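Local coordinates for putative immunoglobulin A1 protease (Bacteroides ovatus, PDB 3N6Z), which is probably a hydrolase related to immunoglobulin A1 proteases, although its substrate and activity remain to be established, at residues W87-S93 with D118-G124; N137-A143 with T174-S180; Q145-T151 with A182-G188. All coordinates share one frame; numbering follows the deposited sequence. Where two conformers were deposited one is given.

Contacts 1 and 3 are buried, whereas contact 2 is partly buried and keeps exposed residues at its ends. Contacts 2 and 3 join the same two successive turns of the chain: strands 138-141 and 147-148 follow each other on one turn, strands 176-179 and 183-184 on the next, and the contact centres lie about 8 Å apart. Contact 1 belongs to preceding turns and touches both of the others. Contact 1 joins loops through aromatic packing and carbonyl groups accepting from side-chain and backbone donors; contact 2 is a regular parallel ladder with a mixed face of Ser139, Ser141, Glu176 and Ile178 and an inward valine face; contact 3 is glycine-rich, so backbone atoms carry most of it.

Contact 1 of 3, residues W87-S93 with D118-G124; sequences WQSLNGS and DYPSFFG
The six-membered ring of Trp87 lies nearly parallel to the Phe122 ring, with planes at 18°, but slid so far that they barely overlap. Trp87 CZ2 sits over one face of Phe122, toward its rim, at 3.5 Å from CE1. At the Trp87 edge, near the ring plane, are the carbonyl oxygens of Ser121 and Phe122: NE1 donates to Phe122 O at 3.3 Å and only weakly to Ser121 O. Holding CG anti to the backbone N (chi1 -166°) turns the indole toward the Phe122 carbonyl, whose O takes a second bond, from Leu90 N at 3.2 Å. With the indole cut back to an alanine, Phe122 O is likely to lose one of its two donors, and a gap to open beside the rim of the Phe122 ring. Next to these bonds, Asn91 N makes a hydrogen bond to Phe123 O at 2.8 Å. Leu90 CD1 meets Phe122 and Phe123 obliquely, 3.8 Å from Phe123 CD1, while Phe122 CD2 stands over the centre of the Phe123 ring. On the more open side Ser89 OG donates to Asp118 O at 2.7 Å, and waters bridge Ser89 N to Asp118 O and Gly92 O to Asp118 OD2. At the Tyr119 ring edge lies Gly92 O. Within 118-124, Ser121 OG accepts from Gly124 N in an ST motif. The buried Asn91 amide is satisfied by backbone: OD1 accepts from Tyr98 N, and ND2 donates to Phe96 O and Val125 O. Phe112 meets Trp87 and Phe122 edge-to-face, Met61 of helix 61-64 touches Leu90 and Phe122, and Ile100 of strand 100-105 packs on Leu90 and Phe123.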
loop_
_atom_site.group_PDB
_atom_site.type_symbol
_atom_site.label_atom_id
_atom_site.label_comp_id
_atom_site.label_asym_id
_atom_site.label_seq_id
_atom_site.Cartn_x
_atom_site.Cartn_y
_atom_site.Cartn_z
ATOM N N TRP A 87 -9.050 -1.716 -16.793
ATOM C CA TRP A 87 -7.733 -1.799 -16.165
ATOM C C TRP A 87 -7.428 -3.225 -15.744
ATOM O O TRP A 87 -8.216 -3.844 -15.043
ATOM C CB TRP A 87 -7.666 -0.917 -14.945
ATOM C CG TRP A 87 -6.281 -0.717 -14.466
ATOM C CD1 TRP A 87 -5.647 -1.406 -13.456
ATOM C CD2 TRP A 87 -5.354 0.267 -14.917
ATOM N NE1 TRP A 87 -4.374 -0.918 -13.273
ATOM C CE2 TRP A 87 -4.187 0.140 -14.127
ATOM C CE3 TRP A 87 -5.399 1.281 -15.889
ATOM C CZ2 TRP A 87 -3.090 0.979 -14.294
ATOM C CZ3 TRP A 87 -4.300 2.106 -16.042
ATOM C CH2 TRP A 87 -3.159 1.937 -15.275
ATOM N N GLN A 88 -6.236 -3.680 -16.101
ATOM C CA GLN A 88 -5.603 -4.781 -15.401
ATOM C C GLN A 88 -4.226 -4.253 -14.978
ATOM O O GLN A 88 -3.669 -3.339 -15.581
ATOM C CB GLN A 88 -5.550 -6.040 -16.266
ATOM C CG GLN A 88 -6.959 -6.552 -16.622
ATOM C CD GLN A 88 -6.960 -7.866 -17.380
ATOM O OE1 GLN A 88 -5.913 -8.460 -17.614
ATOM N NE2 GLN A 88 -8.144 -8.337 -17.732
ATOM N N SER A 89 -3.702 -4.806 -13.899
ATOM C CA SER A 89 -2.502 -4.262 -13.300
ATOM C C SER A 89 -1.334 -4.180 -14.277
ATOM O O SER A 89 -1.183 -5.037 -15.161
ATOM C CB SER A 89 -2.125 -5.030 -12.056
ATOM O OG SER A 89 -1.668 -6.325 -12.370
ATOM N N LEU A 90 -0.520 -3.143 -14.139
ATOM C CA LEU A 90 0.526 -2.880 -15.131
ATOM C C LEU A 90 1.550 -3.990 -15.250
ATOM O O LEU A 90 1.977 -4.307 -16.362
ATOM C CB LEU A 90 1.205 -1.545 -14.805
ATOM C CG LEU A 90 0.340 -0.313 -14.992
ATOM C CD1 LEU A 90 0.855 0.886 -14.226
ATOM C CD2 LEU A 90 0.230 -0.011 -16.499
ATOM N N ASN A 91 1.935 -4.552 -14.101
ATOM C CA ASN A 91 3.029 -5.532 -14.082
ATOM C C ASN A 91 2.678 -6.790 -13.303
ATOM O O ASN A 91 3.555 -7.457 -12.770
ATOM C CB ASN A 91 4.295 -4.907 -13.521
ATOM C CG ASN A 91 5.542 -5.760 -13.726
ATOM O OD1 ASN A 91 5.757 -6.317 -14.820
ATOM N ND2 ASN A 91 6.369 -5.862 -12.686
ATOM N N GLY A 92 1.386 -7.125 -13.269
ATOM C CA GLY A 92 0.962 -8.308 -12.515
ATOM C C GLY A 92 1.046 -9.645 -13.179
ATOM O O GLY A 92 0.901 -10.661 -12.506
ATOM N N SER A 93 1.282 -9.672 -14.477
ATOM C CA SER A 93 1.300 -10.944 -15.205
ATOM C C SER A 93 2.701 -11.383 -15.648
ATOM O O SER A 93 3.705 -10.665 -15.454
ATOM C CB SER A 93 0.329 -10.867 -16.363
ATOM O OG SER A 93 0.755 -9.948 -17.336
ATOM N N ASP A 118 -4.399 -10.580 -13.177
ATOM C CA ASP A 118 -3.477 -10.938 -12.117
ATOM C C ASP A 118 -3.204 -9.740 -11.216
ATOM O O ASP A 118 -2.942 -8.643 -11.703
ATOM C CB ASP A 118 -2.154 -11.435 -12.691
ATOM C CG ASP A 118 -2.259 -12.797 -13.310
ATOM O OD1 ASP A 118 -3.247 -13.487 -13.036
ATOM O OD2 ASP A 118 -1.331 -13.192 -14.031
ATOM N N TYR A 119 -3.220 -9.975 -9.913
ATOM C CA TYR A 119 -2.945 -8.961 -8.891
ATOM C C TYR A 119 -3.670 -7.645 -9.142
ATOM O O TYR A 119 -3.047 -6.595 -9.327
ATOM C CB TYR A 119 -1.431 -8.757 -8.720
ATOM C CG TYR A 119 -0.741 -9.955 -8.193
ATOM C CD1 TYR A 119 -0.955 -10.369 -6.876
ATOM C CD2 TYR A 119 0.118 -10.695 -8.977
ATOM C CE1 TYR A 119 -0.333 -11.498 -6.367
ATOM C CE2 TYR A 119 0.735 -11.852 -8.475
ATOM C CZ TYR A 119 0.522 -12.235 -7.172
ATOM O OH TYR A 119 1.139 -13.362 -6.679
ATOM N N PRO A 120 -5.011 -7.680 -9.085
ATOM C CA PRO A 120 -5.772 -6.442 -9.260
ATOM C C PRO A 120 -5.314 -5.349 -8.283
ATOM O O PRO A 120 -5.306 -5.559 -7.072
ATOM C CB PRO A 120 -7.220 -6.865 -8.991
ATOM C CG PRO A 120 -7.257 -8.324 -9.150
ATOM C CD PRO A 120 -5.888 -8.849 -8.874
ATOM N N SER A 121 -4.958 -4.201 -8.841
ATOM C CA SER A 121 -4.249 -3.120 -8.218
ATOM C C SER A 121 -3.726 -2.222 -9.337
ATOM O O SER A 121 -3.839 -2.551 -10.525
ATOM C CB SER A 121 -3.048 -3.622 -7.395
ATOM O OG SER A 121 -2.069 -4.233 -8.213
ATOM N N PHE A 122 -3.095 -1.093 -8.975
ATOM C CA PHE A 122 -2.579 -0.218 -9.996
ATOM C C PHE A 122 -1.379 -0.880 -10.708
ATOM O O PHE A 122 -1.412 -1.066 -11.928
ATOM C CB PHE A 122 -2.239 1.172 -9.423
ATOM C CG PHE A 122 -2.027 2.221 -10.482
ATOM C CD1 PHE A 122 -3.092 2.793 -11.162
ATOM C CD2 PHE A 122 -0.761 2.645 -10.783
ATOM C CE1 PHE A 122 -2.892 3.763 -12.156
ATOM C CE2 PHE A 122 -0.562 3.628 -11.747
ATOM C CZ PHE A 122 -1.636 4.186 -12.405
ATOM N N PHE A 123 -0.347 -1.255 -9.951
ATOM C CA PHE A 123 0.915 -1.753 -10.509
ATOM C C PHE A 123 0.983 -3.274 -10.644
ATOM O O PHE A 123 1.791 -3.775 -11.452
ATOM C CB PHE A 123 2.121 -1.278 -9.719
ATOM C CG PHE A 123 2.330 0.200 -9.751
ATOM C CD1 PHE A 123 2.702 0.850 -10.911
ATOM C CD2 PHE A 123 2.120 0.957 -8.619
ATOM C CE1 PHE A 123 2.865 2.215 -10.944
ATOM C CE2 PHE A 123 2.305 2.330 -8.621
ATOM C CZ PHE A 123 2.684 2.960 -9.793
ATOM N N GLY A 124 0.246 -4.021 -9.797
ATOM C CA GLY A 124 0.355 -5.481 -9.783
ATOM C C GLY A 124 1.553 -5.958 -8.985
ATOM O O GLY A 124 1.396 -6.434 -7.843
HETATM O O HOH W 1 -3.568 -9.577 -15.755
HETATM O O HOH W 2 -5.062 -6.931 -12.639
HETATM O O HOH W 3 1.045 -13.325 -12.605
#

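Contact 2 of 3, residues N137-A143 with T174-S180; sequences NASVSSA and TGEVIGS
In the conformers given, Ser139 OG donates to Glu176 OE2 at 2.6 Å, reaching the carboxylate on its anti side and 27° out of its plane; both side chains have a second conformer, so the persistence of this bond is doubtful. Glu176 has CG between its backbone N and carbonyl carbon (chi1 65°), which leads the extended chain back over the neighbouring strand. Beyond this pair on the same face, Ser141 OG lies 3.8 Å from Ile178 CB. On the reverse face Val140 and Val177 run side by side, pointing the same way, with their CG2 atoms 4.0 Å apart. Thr174 closes the start of the contact: its OG1 accepts from Asn137 N at 2.8 Å in an almost straight bond (173°), while its carbonyl accepts from Ala138 N.

These side chains are registered by the backbone. Glu176 N donates to Ala138 O, Val140 N to Glu176 O, Ile178 N to Val140 O at 3.0 Å, and Ser142 N to Ile178 O at 2.8 Å, the alternation of a parallel ladder. Gly175 enters it from a corner in backbone angles that call for glycine. At the far end direct bonding gives way to water: one molecule donates to both Ser142 O, at 2.7 Å, and Gly179 O, and another joins Ala143 O to Ser180 OG.

In the next shell, backbone bonds from Phe112 and Cys114 hold Ser139, and Ile147 packs on Val140. Ile149 packs on Ala138 and Val177, making the valine face the inward one. Strand axes 4.8 Å apart and nearly parallel, repeated from turn to turn with corners between faces, are characteristic of a parallel beta-helix.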
loop_
_atom_site.group_PDB
_atom_site.type_symbol
_atom_site.label_atom_id
_atom_site.label_comp_id
_atom_site.label_asym_id
_atom_site.label_seq_id
_atom_site.Cartn_x
_atom_site.Cartn_y
_atom_site.Cartn_z
ATOM N N ASN A 137 -10.975 7.135 -3.367
ATOM C CA ASN A 137 -12.132 6.284 -3.718
ATOM C C ASN A 137 -11.776 5.205 -4.722
ATOM O O ASN A 137 -12.475 4.983 -5.719
ATOM C CB ASN A 137 -13.339 7.091 -4.256
ATOM C CG ASN A 137 -14.596 6.226 -4.373
ATOM O OD1 ASN A 137 -14.909 5.449 -3.458
ATOM N ND2 ASN A 137 -15.265 6.285 -5.527
ATOM N N ALA A 138 -10.649 4.534 -4.482
ATOM C CA ALA A 138 -10.281 3.369 -5.245
ATOM C C ALA A 138 -11.110 2.180 -4.785
ATOM O O ALA A 138 -11.533 2.094 -3.631
ATOM C CB ALA A 138 -8.781 3.066 -5.078
ATOM N N SER A 139 -11.259 1.197 -5.665
ATOM C CA SER A 139 -11.880 -0.072 -5.294
ATOM C C SER A 139 -11.192 -1.195 -6.036
ATOM O O SER A 139 -11.268 -1.278 -7.262
ATOM C CB SER A 139 -13.370 -0.083 -5.627
ATOM O OG SER A 139 -13.949 -1.342 -5.328
ATOM N N VAL A 140 -10.512 -2.057 -5.290
ATOM C CA VAL A 140 -9.799 -3.208 -5.865
ATOM C C VAL A 140 -10.284 -4.463 -5.159
ATOM O O VAL A 140 -10.490 -4.485 -3.938
ATOM C CB VAL A 140 -8.237 -3.110 -5.820
ATOM C CG1 VAL A 140 -7.779 -1.878 -6.616
ATOM C CG2 VAL A 140 -7.706 -3.115 -4.372
ATOM N N SER A 141 -10.454 -5.537 -5.927
ATOM C CA SER A 141 -11.010 -6.775 -5.390
ATOM C C SER A 141 -10.409 -7.999 -6.068
ATOM O O SER A 141 -10.209 -7.985 -7.277
ATOM C CB SER A 141 -12.533 -6.778 -5.557
ATOM O OG SER A 141 -13.098 -7.908 -4.931
ATOM N N SER A 142 -10.181 -9.039 -5.276
ATOM C CA SER A 142 -9.794 -10.360 -5.790
ATOM C C SER A 142 -10.368 -11.428 -4.895
ATOM O O SER A 142 -10.338 -11.276 -3.680
ATOM C CB SER A 142 -8.269 -10.503 -5.826
ATOM O OG SER A 142 -7.915 -11.835 -6.166
ATOM N N ALA A 143 -10.899 -12.496 -5.496
ATOM C CA ALA A 143 -11.342 -13.701 -4.764
ATOM C C ALA A 143 -10.242 -14.727 -4.621
ATOM O O ALA A 143 -10.452 -15.757 -4.003
ATOM C CB ALA A 143 -12.535 -14.354 -5.486
ATOM N N THR A 174 -7.509 5.839 -0.317
ATOM C CA THR A 174 -8.858 5.775 0.283
ATOM C C THR A 174 -9.717 4.904 -0.613
ATOM O O THR A 174 -9.428 4.731 -1.806
ATOM C CB THR A 174 -9.499 7.175 0.491
ATOM O OG1 THR A 174 -10.202 7.602 -0.692
ATOM C CG2 THR A 174 -8.439 8.248 0.886
ATOM N N GLY A 175 -10.796 4.353 -0.041
ATOM C CA GLY A 175 -11.698 3.470 -0.767
ATOM C C GLY A 175 -11.800 2.090 -0.132
ATOM O O GLY A 175 -12.042 1.993 1.071
ATOM N N GLU A 176 -11.624 1.048 -0.935
ATOM C CA GLU A 176 -11.804 -0.318 -0.477
ATOM C C GLU A 176 -10.898 -1.302 -1.175
ATOM O O GLU A 176 -10.624 -1.184 -2.374
ATOM C CB GLU A 176 -13.249 -0.783 -0.635
ATOM C CG GLU A 176 -13.720 -0.863 -2.068
ATOM C CD GLU A 176 -15.125 -1.444 -2.248
ATOM O OE1 GLU A 176 -15.703 -1.991 -1.296
ATOM O OE2 GLU A 176 -15.642 -1.379 -3.375
ATOM N N VAL A 177 -10.435 -2.276 -0.382
ATOM C CA VAL A 177 -9.636 -3.395 -0.820
ATOM C C VAL A 177 -10.301 -4.658 -0.280
ATOM O O VAL A 177 -10.513 -4.783 0.945
ATOM C CB VAL A 177 -8.206 -3.360 -0.139
ATOM C CG1 VAL A 177 -7.421 -4.613 -0.492
ATOM C CG2 VAL A 177 -7.513 -2.111 -0.461
ATOM N N ILE A 178 -10.538 -5.627 -1.179
ATOM C CA ILE A 178 -10.981 -6.967 -0.820
ATOM C C ILE A 178 -9.986 -7.946 -1.451
ATOM O O ILE A 178 -9.856 -8.009 -2.671
ATOM C CB ILE A 178 -12.427 -7.266 -1.279
ATOM C CG1 ILE A 178 -13.372 -6.250 -0.689
ATOM C CG2 ILE A 178 -12.804 -8.736 -0.897
ATOM C CD1 ILE A 178 -14.779 -6.339 -1.249
ATOM N N GLY A 179 -9.247 -8.676 -0.629
ATOM C CA GLY A 179 -8.296 -9.664 -1.098
ATOM C C GLY A 179 -8.589 -11.046 -0.579
ATOM O O GLY A 179 -9.520 -11.252 0.189
ATOM N N SER A 180 -7.774 -11.987 -1.030
ATOM C CA SER A 180 -7.875 -13.375 -0.585
ATOM C C SER A 180 -6.465 -13.910 -0.362
ATOM O O SER A 180 -5.787 -14.282 -1.313
ATOM C CB SER A 180 -8.626 -14.237 -1.586
ATOM O OG SER A 180 -8.861 -15.531 -1.028
HETATM O O HOH W 4 -11.917 -12.073 -1.642
HETATM O O HOH W 5 -11.635 -16.268 -1.176
#

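Contact 3 of 3, residues Q145-T151 with A182-G188; sequences QGIGIIT and AAGGIAG
Ile147 is bonded through both backbone polar atoms: its N donates to Ala182 O at 3.1 Å, and its O accepts from Gly184 N, also at 3.1 Å. The two bonds differ in quality. Gly184 N lies in the carbonyl plane of Ile147, whereas Ile147 N stands 58° out of that of Ala182, off its lone pairs. Past this short ladder both segments turn, and Ile186 O becomes the acceptor for two successive amides, Ile150 N at 3.0 Å and, weakly, Thr151 N at 3.4 Å. Thr151 O is also shared: Gly188 N donates to it at 3.1 Å across the contact, and Gly148 N, weakly, from within its own segment. Gly148 N and Gly188 N thus lie close together as two donors turned to one acceptor. The glycine-rich turns that make this possible, repeated on successive coils of a parallel beta-helix, are consistent with the GLUG-type repeats of IgA-protease relatives. Glycine is needed sterically as well, since a CB on Gly148 would collide with Ala187 and one on Gly188 with Ile147. Gly148 CA instead comes within 3.1 Å of Gly184 O as a CA-H...O contact. Apolar contacts are few: Thr151 CG2 meets Ala187 CB at 3.8 Å, its hydroxyl being turned anti to the backbone N (chi1 -163°) toward Tyr153 O, with a weak bond to Gly124 O besides. Ile150 CD1 approaches Ile186 CG2, both residues packing on Ile168 and Thr173. Gly185 O is bonded to Thr173 OG1, and Gln145 OE1 accepts from Tyr119 N.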
loop_
_atom_site.group_PDB
_atom_site.type_symbol
_atom_site.label_atom_id
_atom_site.label_comp_id
_atom_site.label_asym_id
_atom_site.label_seq_id
_atom_site.Cartn_x
_atom_site.Cartn_y
_atom_site.Cartn_z
ATOM N N GLN A 145 -6.325 -13.754 -4.828
ATOM C CA GLN A 145 -4.965 -13.258 -4.602
ATOM C C GLN A 145 -4.935 -12.173 -3.544
ATOM O O GLN A 145 -5.942 -11.506 -3.255
ATOM C CB GLN A 145 -4.336 -12.727 -5.886
ATOM C CG GLN A 145 -4.187 -13.787 -6.962
ATOM C CD GLN A 145 -3.603 -13.218 -8.220
ATOM O OE1 GLN A 145 -4.192 -12.327 -8.826
ATOM N NE2 GLN A 145 -2.429 -13.694 -8.609
ATOM N N GLY A 146 -3.745 -12.005 -2.985
ATOM C CA GLY A 146 -3.480 -10.957 -2.017
ATOM C C GLY A 146 -3.127 -9.655 -2.699
ATOM O O GLY A 146 -2.236 -9.617 -3.572
ATOM N N ILE A 147 -3.815 -8.589 -2.312
ATOM C CA ILE A 147 -3.726 -7.322 -3.037
ATOM C C ILE A 147 -3.802 -6.105 -2.114
ATOM O O ILE A 147 -4.136 -6.210 -0.952
ATOM C CB ILE A 147 -4.788 -7.211 -4.137
ATOM C CG1 ILE A 147 -6.215 -7.168 -3.546
ATOM C CG2 ILE A 147 -4.629 -8.283 -5.221
ATOM C CD1 ILE A 147 -7.299 -6.833 -4.550
ATOM N N GLY A 148 -3.417 -4.973 -2.680
ATOM C CA GLY A 148 -3.612 -3.645 -2.148
ATOM C C GLY A 148 -3.965 -2.689 -3.263
ATOM O O GLY A 148 -3.916 -3.050 -4.427
ATOM N N ILE A 149 -4.352 -1.453 -2.917
ATOM C CA ILE A 149 -4.776 -0.503 -3.957
ATOM C C ILE A 149 -3.639 -0.161 -4.894
ATOM O O ILE A 149 -3.806 -0.187 -6.102
ATOM C CB ILE A 149 -5.412 0.781 -3.341
ATOM C CG1 ILE A 149 -6.833 0.449 -2.879
ATOM C CG2 ILE A 149 -5.434 1.959 -4.335
ATOM C CD1 ILE A 149 -7.418 1.402 -1.821
ATOM N N ILE A 150 -2.479 0.197 -4.348
ATOM C CA ILE A 150 -1.378 0.623 -5.199
ATOM C C ILE A 150 -0.701 -0.565 -5.893
ATOM O O ILE A 150 -0.411 -0.503 -7.095
ATOM C CB ILE A 150 -0.357 1.499 -4.424
ATOM C CG1 ILE A 150 -1.091 2.711 -3.795
ATOM C CG2 ILE A 150 0.787 1.952 -5.358
ATOM C CD1 ILE A 150 -0.215 3.843 -3.223
ATOM N N THR A 151 -0.519 -1.670 -5.178
ATOM C CA THR A 151 0.111 -2.839 -5.780
ATOM C C THR A 151 -0.251 -4.105 -5.049
ATOM O O THR A 151 -0.627 -4.072 -3.865
ATOM C CB THR A 151 1.644 -2.644 -5.869
ATOM O OG1 THR A 151 2.215 -3.576 -6.780
ATOM C CG2 THR A 151 2.287 -2.763 -4.473
ATOM N N ALA A 182 -4.040 -12.056 1.210
ATOM C CA ALA A 182 -3.481 -10.823 1.815
ATOM C C ALA A 182 -4.383 -9.658 1.430
ATOM O O ALA A 182 -5.018 -9.681 0.370
ATOM C CB ALA A 182 -2.028 -10.563 1.373
ATOM N N ALA A 183 -4.415 -8.639 2.263
ATOM C CA ALA A 183 -5.124 -7.425 1.942
ATOM C C ALA A 183 -4.468 -6.286 2.687
ATOM O O ALA A 183 -4.259 -6.371 3.908
ATOM C CB ALA A 183 -6.637 -7.512 2.295
ATOM N N GLY A 184 -4.083 -5.236 1.962
ATOM C CA GLY A 184 -3.538 -4.035 2.588
ATOM C C GLY A 184 -4.049 -2.773 1.960
ATOM O O GLY A 184 -4.360 -2.740 0.775
ATOM N N GLY A 185 -4.085 -1.692 2.740
ATOM C CA GLY A 185 -4.550 -0.427 2.167
ATOM C C GLY A 185 -3.638 0.097 1.068
ATOM O O GLY A 185 -4.100 0.712 0.117
ATOM N N ILE A 186 -2.337 -0.137 1.224
ATOM C CA ILE A 186 -1.325 0.284 0.243
ATOM C C ILE A 186 -0.905 -0.883 -0.667
ATOM O O ILE A 186 -1.011 -0.786 -1.900
ATOM C CB ILE A 186 -0.068 0.950 0.923
ATOM C CG1 ILE A 186 -0.453 2.158 1.797
ATOM C CG2 ILE A 186 1.026 1.274 -0.116
ATOM C CD1 ILE A 186 -1.039 3.353 1.063
ATOM N N ALA A 187 -0.413 -1.966 -0.053
ATOM C CA ALA A 187 0.122 -3.113 -0.798
ATOM C C ALA A 187 -0.369 -4.408 -0.190
ATOM O O ALA A 187 -0.476 -4.522 1.039
ATOM C CB ALA A 187 1.678 -3.095 -0.755
ATOM N N GLY A 188 -0.572 -5.416 -1.023
ATOM C CA GLY A 188 -0.908 -6.745 -0.497
ATOM C C GLY A 188 0.257 -7.367 0.267
ATOM O O GLY A 188 0.120 -7.778 1.439
#